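Local coordinates for protein beta-1,3-glucosyltransferase (Paecilomyces sp. J18, PDB 5JVV) that is a carbohydrate-active enzyme of the beta-1,3-glucosyltransferase type, built as a curved sandwich of two beta sheets, at residues I117-G122 and G184-Q189. Numbering follows the deposited sequence.
Sequences IDIIEG and GVYAMQ
Ile120 lays its longer branch across one face of the Tyr186 ring, a CH-pi contact between 117-122 and 184-189. CG1 of Ile120 sits 3.8 Å from the Tyr186 ring centroid, only 8° off the ring normal, while CD1 of Ile120 comes 3.5 Å from CD2 of Tyr186. That methyl reaches the ring because the branch is extended (chi2 171°), although the CB of Ile120 is not aimed squarely at the opposite strand. The tyrosine's polar end is satisfied apart from this packing: its OH hydrogen-bonds Ser173 O.

No hydrogen bond joins the two segments, and even the nearest CA atoms, those of Ile119 and Tyr186, stand 7.9 Å apart; the strands belong to two sheets packed face to face in a beta sandwich. Ile119 and Ile120 both face Phe104 on the neighbouring strand, a classic beta bulge, which lets two consecutive isoleucines join the interior. The sequence EIDIIEG fits the bulged ExDxxE signature of glycoside hydrolase family 16, with Asp118 and Glu121 directed to the other side of the strand from this contact.

The remaining contacts are apolar. CG2 of Ile119 lies 3.9 Å from CD1 of Tyr186 in an oblique approach. Met188 runs extended as far as SD and then bends (chi3 60°): its SD meets Ile117 CG2 at 4.1 Å, and its CE reaches Ile119 CD1 at 4.2 Å. Ile195 of the adjoining strand touches both Ile117 and Met188, extending this buried apolar layer.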
loop_
_atom_site.group_PDB
_atom_site.type_symbol
_atom_site.label_atom_id
_atom_site.label_comp_id
_atom_site.label_asym_id
_atom_site.label_seq_id
_atom_site.Cartn_x
_atom_site.Cartn_y
_atom_site.Cartn_z
ATOM N N ILE A 117 0.626 -9.336 -3.378
ATOM C CA ILE A 117 -0.613 -8.977 -2.708
ATOM C C ILE A 117 -0.593 -7.479 -2.436
ATOM O O ILE A 117 0.268 -7.000 -1.704
ATOM C CB ILE A 117 -0.758 -9.711 -1.361
ATOM C CG1 ILE A 117 -0.725 -11.230 -1.557
ATOM C CG2 ILE A 117 -2.042 -9.288 -0.647
ATOM C CD1 ILE A 117 -0.369 -11.968 -0.282
ATOM N N ASP A 118 -1.514 -6.733 -3.036
ATOM C CA ASP A 118 -1.547 -5.283 -2.821
ATOM C C ASP A 118 -2.685 -4.963 -1.874
ATOM O O ASP A 118 -3.855 -5.089 -2.249
ATOM C CB ASP A 118 -1.741 -4.532 -4.147
ATOM C CG ASP A 118 -0.677 -4.870 -5.174
ATOM O OD1 ASP A 118 0.482 -5.081 -4.777
ATOM O OD2 ASP A 118 -1.005 -4.943 -6.372
ATOM N N ILE A 119 -2.339 -4.582 -0.642
ATOM C CA ILE A 119 -3.330 -4.378 0.413
ATOM C C ILE A 119 -3.944 -2.977 0.359
ATOM O O ILE A 119 -5.173 -2.826 0.402
ATOM C CB ILE A 119 -2.714 -4.628 1.795
ATOM C CG1 ILE A 119 -2.182 -6.068 1.873
ATOM C CG2 ILE A 119 -3.752 -4.398 2.899
ATOM C CD1 ILE A 119 -1.344 -6.324 3.125
ATOM N N ILE A 120 -3.075 -1.969 0.277
ATOM C CA ILE A 120 -3.475 -0.593 0.017
ATOM C C ILE A 120 -2.738 -0.156 -1.234
ATOM O O ILE A 120 -1.507 -0.260 -1.311
ATOM C CB ILE A 120 -3.082 0.361 1.156
ATOM C CG1 ILE A 120 -3.660 -0.113 2.487
ATOM C CG2 ILE A 120 -3.567 1.780 0.838
ATOM C CD1 ILE A 120 -3.129 0.677 3.688
ATOM N N GLU A 121 -3.474 0.299 -2.239
ATOM C CA GLU A 121 -2.824 0.824 -3.441
ATOM C C GLU A 121 -3.745 1.772 -4.186
ATOM O O GLU A 121 -4.952 1.580 -4.227
ATOM C CB GLU A 121 -2.315 -0.295 -4.367
ATOM C CG GLU A 121 -1.319 0.216 -5.424
ATOM C CD GLU A 121 -0.324 -0.828 -5.879
ATOM O OE1 GLU A 121 -0.012 -1.741 -5.085
ATOM O OE2 GLU A 121 0.175 -0.720 -7.026
ATOM N N GLY A 122 -3.166 2.812 -4.770
ATOM C CA GLY A 122 -3.945 3.756 -5.547
ATOM C C GLY A 122 -3.021 4.735 -6.221
ATOM O O GLY A 122 -1.817 4.727 -5.962
ATOM N N GLY A 184 -7.194 4.129 10.222
ATOM C CA GLY A 184 -7.825 2.976 10.827
ATOM C C GLY A 184 -6.897 1.788 10.760
ATOM O O GLY A 184 -5.679 1.966 10.717
ATOM N N VAL A 185 -7.464 0.587 10.774
ATOM C CA VAL A 185 -6.666 -0.632 10.703
ATOM C C VAL A 185 -6.934 -1.366 9.401
ATOM O O VAL A 185 -8.091 -1.531 9.014
ATOM C CB VAL A 185 -6.987 -1.580 11.879
ATOM C CG1 VAL A 185 -6.404 -2.972 11.624
ATOM C CG2 VAL A 185 -6.475 -0.989 13.189
ATOM N N TYR A 186 -5.865 -1.773 8.714
ATOM C CA TYR A 186 -5.963 -2.745 7.635
ATOM C C TYR A 186 -5.501 -4.097 8.158
ATOM O O TYR A 186 -4.434 -4.204 8.781
ATOM C CB TYR A 186 -5.140 -2.310 6.418
ATOM C CG TYR A 186 -5.968 -1.542 5.413
ATOM C CD1 TYR A 186 -6.659 -2.211 4.413
ATOM C CD2 TYR A 186 -6.079 -0.155 5.475
ATOM C CE1 TYR A 186 -7.423 -1.536 3.495
ATOM C CE2 TYR A 186 -6.848 0.538 4.554
ATOM C CZ TYR A 186 -7.522 -0.165 3.566
ATOM O OH TYR A 186 -8.305 0.476 2.631
ATOM N N ALA A 187 -6.307 -5.121 7.909
ATOM C CA ALA A 187 -6.018 -6.464 8.384
ATOM C C ALA A 187 -6.026 -7.447 7.228
ATOM O O ALA A 187 -6.873 -7.363 6.337
ATOM C CB ALA A 187 -7.037 -6.892 9.434
ATOM N N MET A 188 -5.085 -8.386 7.253
ATOM C CA MET A 188 -5.067 -9.475 6.282
ATOM C C MET A 188 -5.065 -10.814 6.998
ATOM O O MET A 188 -4.258 -11.029 7.903
ATOM C CB MET A 188 -3.822 -9.390 5.398
ATOM C CG MET A 188 -3.697 -10.605 4.483
ATOM S SD MET A 188 -2.373 -10.512 3.261
ATOM C CE MET A 188 -0.935 -10.343 4.309
ATOM N N GLN A 189 -5.968 -11.707 6.592
ATOM C CA GLN A 189 -5.886 -13.110 6.980
ATOM C C GLN A 189 -5.495 -13.923 5.752
ATOM O O GLN A 189 -6.145 -13.830 4.711
ATOM C CB GLN A 189 -7.216 -13.624 7.511
ATOM C CG GLN A 189 -7.140 -15.063 8.014
ATOM C CD GLN A 189 -8.495 -15.633 8.385
ATOM O OE1 GLN A 189 -9.532 -15.136 7.947
ATOM N NE2 GLN A 189 -8.490 -16.688 9.193
#